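Local coordinates for SxtG (Microseira wollei, PDB 6U1R), which is an amidinotransferase of the saxitoxin biosynthetic pathway, probably passing an amidino group to its acceptor through a cysteine-bound intermediate, at residues 297-302 with 347-352; 301-306 with 316-321; 333-338 with 351-356. One frame throughout, in Å; residues are numbered along the deposited sequence.

Contact 1 of 3, residues 297-302 with 347-352; sequences DILVAP and WGFKPI
Leu299 and Trp347 mark the nearest approach of the two backbones, with their CA atoms still 8.2 Å apart, so the main chains do not pair, and the indole of Trp347 reaches across to the strand. Strand 297-300 gives way to irregular chain at Ala301. The partner emerges from helix 338-346: at Gly348 a positive phi of 100° closes a Schellman motif, and the chain then extends into strand 350-354. Trp347 directly precedes this glycine. Its indole lies against Leu299, whose CB sits over the six-membered ring, 3.7 Å from the centroid and 8° off the normal, a textbook CH-pi contact. The methyls continue the cover along the same ring system, Leu299 CD1 near Trp347 CD2 and CE3 and Leu299 CD2 above the pyrrole side, 3.9 Å from Trp347 NE1. Chi1 of -50° puts CG of Leu299 anti to its carbonyl carbon, which lays the isobutyl group along the indole. Strands 297-300 and 350-354 belong to separate small mixed sheets, as in the alpha/beta propeller of amidinotransferases, and the tryptophan bridges between them. At the indole edge, in the ring plane, Val300 O comes within 3.3 Å of Trp347 CH2, while Pro302 CD stands near the same corner. Phe349 adds a second aromatic touch: its CE2 edge meets Leu299 CD1 at 4.0 Å. Leu299 is itself fixed by backbone bonds to Ile277 and Val279, and the tryptophan also touches Leu278. Phe349 also packs on Val331 of strand 330-334, the neighbour of strand 350-354, and Pro302 rests on Pro339 and Ala343.

Contact 2 of 3, residues 301-306 with 316-321; sequences APYPNH and SEWAGL
Trp318 drives the outer edge of its indole into the face of Tyr303, an offset edge-to-face pair with planes at 66° and CH2 of Trp318 only 3.6 Å from CD2 of Tyr303. One flat side of the same six-membered ring receives Pro304, whose CD lies 3.8 Å from Trp318 CZ3 in a CH-pi contact. Pro302 O meets the rim of the ring, so tyrosine, proline and carbonyl together form a notch around the benzo end. The pyrrolidine of Pro304 is a bump in its turn: its CG fits against Glu317, 3.5 Å from Glu317 O. Chi1 of 85° places Glu317 CG between its backbone N and carbonyl carbon, where it meets Pro304 CG at 4.0 Å. Further along, the methyl of Ala301 nests against Leu321, 3.7 Å from CD1. At the His306 end, where the CA atoms of His306 and Glu317 come within 6.8 Å, two waters link the chains. One donates to both His306 O and Glu317 O; another accepts from His306 N and donates to Glu317 OE2. Tyr303 OH and His306 NE2 bond to Glu282 and Glu357. Ser316 OG accepts from Trp318 N, an ST turn within the irregular connection between strands 297-300 and 324-325 of the amidinotransferase fold, near the predicted amidino-cysteine Cys368.

Contact 3 of 3, residues 333-338 with 351-356; sequences VEKKQE and PIVCSF
Val333 and Val353 lie side by side as a parallel bridge pair, joined through main-chain bonds that Val333 makes with the residues flanking its partner. Val333 N donates to Ile352 O at 3.1 Å, and Val333 O in return accepts from Cys354 N. The ladder goes on one step, though less regularly: Lys335 N reaches Cys354 O from above the carbonyl plane, 57° out of it. Two of these carbonyl oxygens also take CA-H...O contacts, Val353 CA to Val333 O and Glu334 CA to Cys354 O.

At Glu334, the last residue of its strand, the carboxylate adds to the backbone bonds. Its chain departs anti to the backbone N (chi1 -152°) and bends at chi2, which brings the oxygens round to two different amides. OE2 uses its anti lone pair to accept from Phe356 N at 3.0 Å, across the contact. OE1 receives Lys336 N at 2.7 Å, from above the carboxylate plane. With each oxygen gripped by an amide, the group is held in its rotation and ties the turn to the chain just beyond the other strand. Glu334 O also accepts from Gln337 N, closing a type I turn that delivers Gln337 to the N-cap of helix 338-346.

Apolar contacts are few. Val333 CG1 lies alongside Pro351 CB at 3.7 Å, and Val353 CG1 presses tightly on Lys335 CB, at 3.4 Å. The two strands and the helix between them form a beta-alpha-beta unit: Val333 and Val353 meet that helix at Ile341, whereas Cys354 touches Phe96 and Ile99 of helix 83-102, and the side chain of Phe356, stacked with Tyr359 and Phe366, is about 7 Å from that of Cys368, the predicted amidino-cysteine.

Overall arrangement
Each contact mixes buried and exposed residues: Leu299 and Phe349 are buried in contact 1, Ala301, Pro304, Trp318 and Leu321 in contact 2, while Lys335 and Val353 bring contact 3 to the surface. Contact 3 is the regular one: backbone bonds join two neighbouring strands of a single sheet. Contact 1 ends on the same strand 350-354, but joins it to another sheet through aliphatic and aromatic side chains. Contact 2, sharing Ala301 and Pro302 with contact 1, knits irregular chain with rings, a proline and bridging waters. Contacts 2 and 3 meet directly, Gly320 CA lying 3.4 Å from Gln337 OE1, and both approach the predicted active-site cysteine, from which contact 1 stays distant.

Contact 1 of 3, residues 297-302 with 347-352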
# COMPACT_ATOMS: atom_id res chain seq x y z
N ASP A 297 -11.99 -18.05 -29.06
CA ASP A 297 -11.32 -17.86 -30.35
C ASP A 297 -10.03 -17.07 -30.14
O ASP A 297 -10.05 -15.95 -29.62
CB ASP A 297 -12.22 -17.11 -31.33
CG ASP A 297 -13.41 -17.94 -31.82
OD1 ASP A 297 -13.30 -19.19 -31.81
OD2 ASP A 297 -14.44 -17.36 -32.21
N ILE A 298 -8.92 -17.66 -30.56
CA ILE A 298 -7.62 -17.02 -30.50
C ILE A 298 -7.42 -16.26 -31.81
O ILE A 298 -7.34 -16.86 -32.89
CB ILE A 298 -6.51 -18.04 -30.24
CG1 ILE A 298 -6.70 -18.61 -28.82
CG2 ILE A 298 -5.14 -17.41 -30.41
CD1 ILE A 298 -5.74 -19.70 -28.47
N LEU A 299 -7.39 -14.94 -31.71
CA LEU A 299 -7.21 -14.06 -32.86
C LEU A 299 -5.74 -13.69 -32.93
O LEU A 299 -5.24 -12.91 -32.11
CB LEU A 299 -8.08 -12.81 -32.71
CG LEU A 299 -9.56 -13.05 -32.38
CD1 LEU A 299 -10.27 -11.71 -32.26
CD2 LEU A 299 -10.23 -13.91 -33.42
N VAL A 300 -5.02 -14.25 -33.91
CA VAL A 300 -3.58 -14.02 -34.01
C VAL A 300 -3.33 -12.70 -34.74
O VAL A 300 -3.77 -12.50 -35.88
CB VAL A 300 -2.87 -15.19 -34.72
CG1 VAL A 300 -1.35 -14.95 -34.79
CG2 VAL A 300 -3.16 -16.52 -34.03
N ALA A 301 -2.62 -11.79 -34.07
CA ALA A 301 -2.41 -10.47 -34.63
C ALA A 301 -1.65 -10.56 -35.95
O ALA A 301 -0.73 -11.38 -36.09
CB ALA A 301 -1.61 -9.59 -33.65
N PRO A 302 -1.98 -9.72 -36.93
CA PRO A 302 -1.16 -9.63 -38.13
C PRO A 302 0.16 -8.95 -37.83
O PRO A 302 0.31 -8.25 -36.82
CB PRO A 302 -2.03 -8.79 -39.08
CG PRO A 302 -2.76 -7.87 -38.16
CD PRO A 302 -3.06 -8.72 -36.93
N TRP A 347 -12.58 -9.56 -38.36
CA TRP A 347 -13.03 -10.32 -37.20
C TRP A 347 -14.36 -9.82 -36.63
O TRP A 347 -14.83 -10.39 -35.64
CB TRP A 347 -11.96 -10.27 -36.09
CG TRP A 347 -10.74 -11.11 -36.36
CD1 TRP A 347 -10.70 -12.33 -36.98
CD2 TRP A 347 -9.39 -10.80 -36.00
NE1 TRP A 347 -9.39 -12.79 -37.03
CE2 TRP A 347 -8.58 -11.87 -36.43
CE3 TRP A 347 -8.79 -9.72 -35.34
CZ2 TRP A 347 -7.19 -11.89 -36.24
CZ3 TRP A 347 -7.41 -9.74 -35.15
CH2 TRP A 347 -6.63 -10.82 -35.62
N GLY A 348 -14.96 -8.79 -37.21
CA GLY A 348 -16.27 -8.32 -36.81
C GLY A 348 -16.30 -7.10 -35.91
O GLY A 348 -17.38 -6.73 -35.43
N PHE A 349 -15.16 -6.48 -35.64
CA PHE A 349 -15.11 -5.29 -34.80
C PHE A 349 -15.28 -4.04 -35.67
O PHE A 349 -15.28 -4.10 -36.90
CB PHE A 349 -13.80 -5.26 -34.01
CG PHE A 349 -13.64 -6.43 -33.07
CD1 PHE A 349 -14.22 -6.40 -31.80
CD2 PHE A 349 -12.93 -7.56 -33.45
CE1 PHE A 349 -14.08 -7.46 -30.93
CE2 PHE A 349 -12.79 -8.64 -32.58
CZ PHE A 349 -13.36 -8.60 -31.32
N LYS A 350 -15.44 -2.90 -35.00
CA LYS A 350 -15.62 -1.60 -35.67
C LYS A 350 -14.47 -0.69 -35.25
O LYS A 350 -14.56 -0.01 -34.21
CB LYS A 350 -16.96 -0.97 -35.33
CG LYS A 350 -18.18 -1.75 -35.81
CD LYS A 350 -18.18 -1.99 -37.31
CE LYS A 350 -19.45 -2.68 -37.78
NZ LYS A 350 -19.52 -2.71 -39.28
N PRO A 351 -13.38 -0.64 -36.01
CA PRO A 351 -12.23 0.18 -35.61
C PRO A 351 -12.54 1.66 -35.72
O PRO A 351 -13.22 2.12 -36.64
CB PRO A 351 -11.13 -0.23 -36.60
CG PRO A 351 -11.60 -1.49 -37.22
CD PRO A 351 -13.08 -1.46 -37.20
N ILE A 352 -12.06 2.41 -34.72
CA ILE A 352 -12.07 3.86 -34.74
C ILE A 352 -10.61 4.28 -34.72
O ILE A 352 -9.89 3.99 -33.76
CB ILE A 352 -12.86 4.44 -33.55
CG1 ILE A 352 -14.30 3.91 -33.58
CG2 ILE A 352 -12.83 5.95 -33.60
CD1 ILE A 352 -15.03 4.02 -32.27

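Contact 2 of 3, residues 301-306 with 316-321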
# COMPACT_ATOMS: atom_id res chain seq x y z
N ALA A 301 -2.62 -11.79 -34.07
CA ALA A 301 -2.41 -10.47 -34.63
C ALA A 301 -1.65 -10.56 -35.95
O ALA A 301 -0.73 -11.38 -36.09
CB ALA A 301 -1.61 -9.59 -33.65
N PRO A 302 -1.98 -9.72 -36.93
CA PRO A 302 -1.16 -9.63 -38.13
C PRO A 302 0.16 -8.95 -37.83
O PRO A 302 0.31 -8.25 -36.82
CB PRO A 302 -2.03 -8.79 -39.08
CG PRO A 302 -2.76 -7.87 -38.16
CD PRO A 302 -3.06 -8.72 -36.93
N TYR A 303 1.14 -9.18 -38.71
CA TYR A 303 2.44 -8.51 -38.64
C TYR A 303 2.32 -7.08 -39.18
O TYR A 303 1.70 -6.88 -40.24
CB TYR A 303 3.49 -9.31 -39.41
CG TYR A 303 3.89 -10.58 -38.70
CD1 TYR A 303 3.10 -11.72 -38.76
CD2 TYR A 303 5.04 -10.63 -37.94
CE1 TYR A 303 3.46 -12.88 -38.09
CE2 TYR A 303 5.41 -11.79 -37.28
CZ TYR A 303 4.63 -12.90 -37.35
OH TYR A 303 5.01 -14.03 -36.67
N PRO A 304 2.87 -6.08 -38.49
CA PRO A 304 2.63 -4.69 -38.89
C PRO A 304 3.38 -4.25 -40.14
O PRO A 304 2.91 -3.33 -40.82
CB PRO A 304 3.11 -3.89 -37.66
CG PRO A 304 4.15 -4.79 -37.06
CD PRO A 304 3.63 -6.16 -37.22
N ASN A 305 4.52 -4.87 -40.46
CA ASN A 305 5.34 -4.41 -41.57
C ASN A 305 5.59 -2.91 -41.45
O ASN A 305 5.51 -2.16 -42.43
CB ASN A 305 4.71 -4.74 -42.93
CG ASN A 305 4.62 -6.23 -43.20
OD1 ASN A 305 3.62 -6.72 -43.76
ND2 ASN A 305 5.64 -6.96 -42.82
N HIS A 306 5.89 -2.47 -40.23
CA HIS A 306 5.99 -1.05 -39.91
C HIS A 306 6.68 -0.90 -38.57
O HIS A 306 6.22 -1.48 -37.58
CB HIS A 306 4.61 -0.39 -39.87
CG HIS A 306 4.64 1.02 -39.34
ND1 HIS A 306 5.31 2.04 -39.97
CD2 HIS A 306 4.09 1.56 -38.22
CE1 HIS A 306 5.15 3.16 -39.28
NE2 HIS A 306 4.43 2.89 -38.21
N SER A 316 8.35 -0.71 -29.56
CA SER A 316 8.22 -2.07 -30.06
C SER A 316 7.29 -2.03 -31.26
O SER A 316 6.34 -1.25 -31.30
CB SER A 316 7.68 -3.04 -29.00
OG SER A 316 7.14 -4.23 -29.59
N GLU A 317 7.59 -2.86 -32.25
CA GLU A 317 6.71 -2.87 -33.41
C GLU A 317 5.35 -3.45 -33.08
O GLU A 317 4.42 -3.30 -33.87
CB GLU A 317 7.39 -3.63 -34.56
CG GLU A 317 7.22 -5.12 -34.55
CD GLU A 317 8.29 -5.81 -35.37
OE1 GLU A 317 9.39 -6.03 -34.82
OE2 GLU A 317 8.04 -6.12 -36.55
N TRP A 318 5.19 -4.08 -31.92
CA TRP A 318 3.92 -4.69 -31.56
C TRP A 318 3.00 -3.72 -30.82
O TRP A 318 2.00 -4.15 -30.25
CB TRP A 318 4.16 -5.97 -30.75
CG TRP A 318 4.80 -6.99 -31.64
CD1 TRP A 318 6.10 -7.40 -31.62
CD2 TRP A 318 4.18 -7.68 -32.74
NE1 TRP A 318 6.32 -8.31 -32.62
CE2 TRP A 318 5.16 -8.49 -33.33
CE3 TRP A 318 2.89 -7.68 -33.29
CZ2 TRP A 318 4.90 -9.32 -34.42
CZ3 TRP A 318 2.62 -8.51 -34.38
CH2 TRP A 318 3.63 -9.30 -34.93
N ALA A 319 3.31 -2.42 -30.86
CA ALA A 319 2.46 -1.44 -30.22
C ALA A 319 1.02 -1.46 -30.74
O ALA A 319 0.12 -0.95 -30.06
CB ALA A 319 3.04 -0.03 -30.40
N GLY A 320 0.78 -2.03 -31.93
CA GLY A 320 -0.55 -2.03 -32.51
C GLY A 320 -1.57 -2.82 -31.72
O GLY A 320 -2.78 -2.58 -31.88
N LEU A 321 -1.12 -3.79 -30.91
CA LEU A 321 -2.02 -4.57 -30.06
C LEU A 321 -2.57 -3.80 -28.86
O LEU A 321 -3.52 -4.27 -28.23
CB LEU A 321 -1.32 -5.85 -29.56
CG LEU A 321 -1.29 -7.04 -30.51
CD1 LEU A 321 -0.18 -6.91 -31.53
CD2 LEU A 321 -1.13 -8.33 -29.72
O HOH W 1 4.32 -1.12 -35.56
O HOH W 2 7.47 -4.50 -38.72

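Contact 3 of 3, residues 333-338 with 351-356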
# COMPACT_ATOMS: atom_id res chain seq x y z
N VAL A 333 -7.77 2.13 -32.42
CA VAL A 333 -6.57 1.51 -32.97
C VAL A 333 -5.82 2.58 -33.75
O VAL A 333 -6.42 3.55 -34.25
CB VAL A 333 -6.95 0.28 -33.84
CG1 VAL A 333 -8.03 0.64 -34.80
CG2 VAL A 333 -5.76 -0.31 -34.57
N GLU A 334 -4.50 2.43 -33.83
CA GLU A 334 -3.65 3.49 -34.33
C GLU A 334 -3.60 3.51 -35.86
O GLU A 334 -3.55 2.47 -36.52
CB GLU A 334 -2.24 3.34 -33.76
CG GLU A 334 -1.46 4.67 -33.64
CD GLU A 334 -0.91 5.18 -34.98
OE1 GLU A 334 -0.49 4.36 -35.82
OE2 GLU A 334 -0.87 6.42 -35.17
N LYS A 335 -3.56 4.73 -36.41
CA LYS A 335 -3.81 4.96 -37.84
C LYS A 335 -2.80 4.25 -38.74
O LYS A 335 -3.16 3.79 -39.83
CB LYS A 335 -3.80 6.46 -38.10
CG LYS A 335 -3.92 6.85 -39.57
CD LYS A 335 -4.45 8.28 -39.72
CE LYS A 335 -4.56 8.70 -41.19
NZ LYS A 335 -4.12 10.11 -41.41
N LYS A 336 -1.54 4.15 -38.33
CA LYS A 336 -0.56 3.50 -39.19
C LYS A 336 -0.59 1.98 -39.06
O LYS A 336 0.13 1.30 -39.79
CB LYS A 336 0.85 4.04 -38.90
CG LYS A 336 1.02 5.51 -39.32
CD LYS A 336 2.48 5.93 -39.31
CE LYS A 336 2.63 7.45 -39.24
NZ LYS A 336 2.52 8.07 -40.59
N GLN A 337 -1.42 1.43 -38.18
CA GLN A 337 -1.48 -0.02 -38.00
C GLN A 337 -2.49 -0.62 -38.97
O GLN A 337 -3.51 -1.19 -38.59
CB GLN A 337 -1.84 -0.36 -36.56
CG GLN A 337 -0.81 0.13 -35.59
CD GLN A 337 0.47 -0.68 -35.65
OE1 GLN A 337 0.43 -1.91 -35.79
NE2 GLN A 337 1.62 0.00 -35.53
N GLU A 338 -2.21 -0.46 -40.26
CA GLU A 338 -3.19 -0.84 -41.27
C GLU A 338 -3.50 -2.33 -41.24
O GLU A 338 -4.68 -2.68 -41.41
CB GLU A 338 -2.71 -0.40 -42.66
CG GLU A 338 -2.68 1.12 -42.83
CD GLU A 338 -2.08 1.54 -44.17
OE1 GLU A 338 -2.20 0.78 -45.15
OE2 GLU A 338 -1.47 2.63 -44.23
N PRO A 351 -13.38 -0.64 -36.01
CA PRO A 351 -12.23 0.18 -35.61
C PRO A 351 -12.54 1.66 -35.72
O PRO A 351 -13.22 2.12 -36.64
CB PRO A 351 -11.13 -0.23 -36.60
CG PRO A 351 -11.60 -1.49 -37.22
CD PRO A 351 -13.08 -1.46 -37.20
N ILE A 352 -12.06 2.41 -34.72
CA ILE A 352 -12.07 3.86 -34.74
C ILE A 352 -10.61 4.28 -34.72
O ILE A 352 -9.89 3.99 -33.76
CB ILE A 352 -12.86 4.44 -33.55
CG1 ILE A 352 -14.30 3.91 -33.58
CG2 ILE A 352 -12.83 5.95 -33.60
CD1 ILE A 352 -15.03 4.02 -32.27
N VAL A 353 -10.17 4.92 -35.79
CA VAL A 353 -8.75 5.15 -36.01
C VAL A 353 -8.34 6.46 -35.36
O VAL A 353 -9.09 7.43 -35.35
CB VAL A 353 -8.44 5.14 -37.52
CG1 VAL A 353 -7.03 5.55 -37.76
CG2 VAL A 353 -8.67 3.74 -38.09
N CYS A 354 -7.11 6.49 -34.83
CA CYS A 354 -6.56 7.68 -34.18
C CYS A 354 -5.04 7.71 -34.37
O CYS A 354 -4.38 6.69 -34.16
CB CYS A 354 -6.92 7.66 -32.68
SG CYS A 354 -6.42 9.17 -31.77
N SER A 355 -4.49 8.88 -34.72
CA SER A 355 -3.04 9.05 -34.76
C SER A 355 -2.50 9.19 -33.34
O SER A 355 -3.01 9.99 -32.55
CB SER A 355 -2.64 10.29 -35.58
OG SER A 355 -3.07 10.18 -36.92
N PHE A 356 -1.46 8.41 -33.02
CA PHE A 356 -1.02 8.30 -31.63
C PHE A 356 0.43 7.84 -31.49
O PHE A 356 0.87 7.57 -30.37
CB PHE A 356 -1.95 7.34 -30.87
CG PHE A 356 -2.13 7.69 -29.40
CD1 PHE A 356 -2.62 8.93 -29.02
CD2 PHE A 356 -1.82 6.78 -28.40
CE1 PHE A 356 -2.81 9.25 -27.68
CE2 PHE A 356 -2.01 7.09 -27.06
CZ PHE A 356 -2.50 8.34 -26.70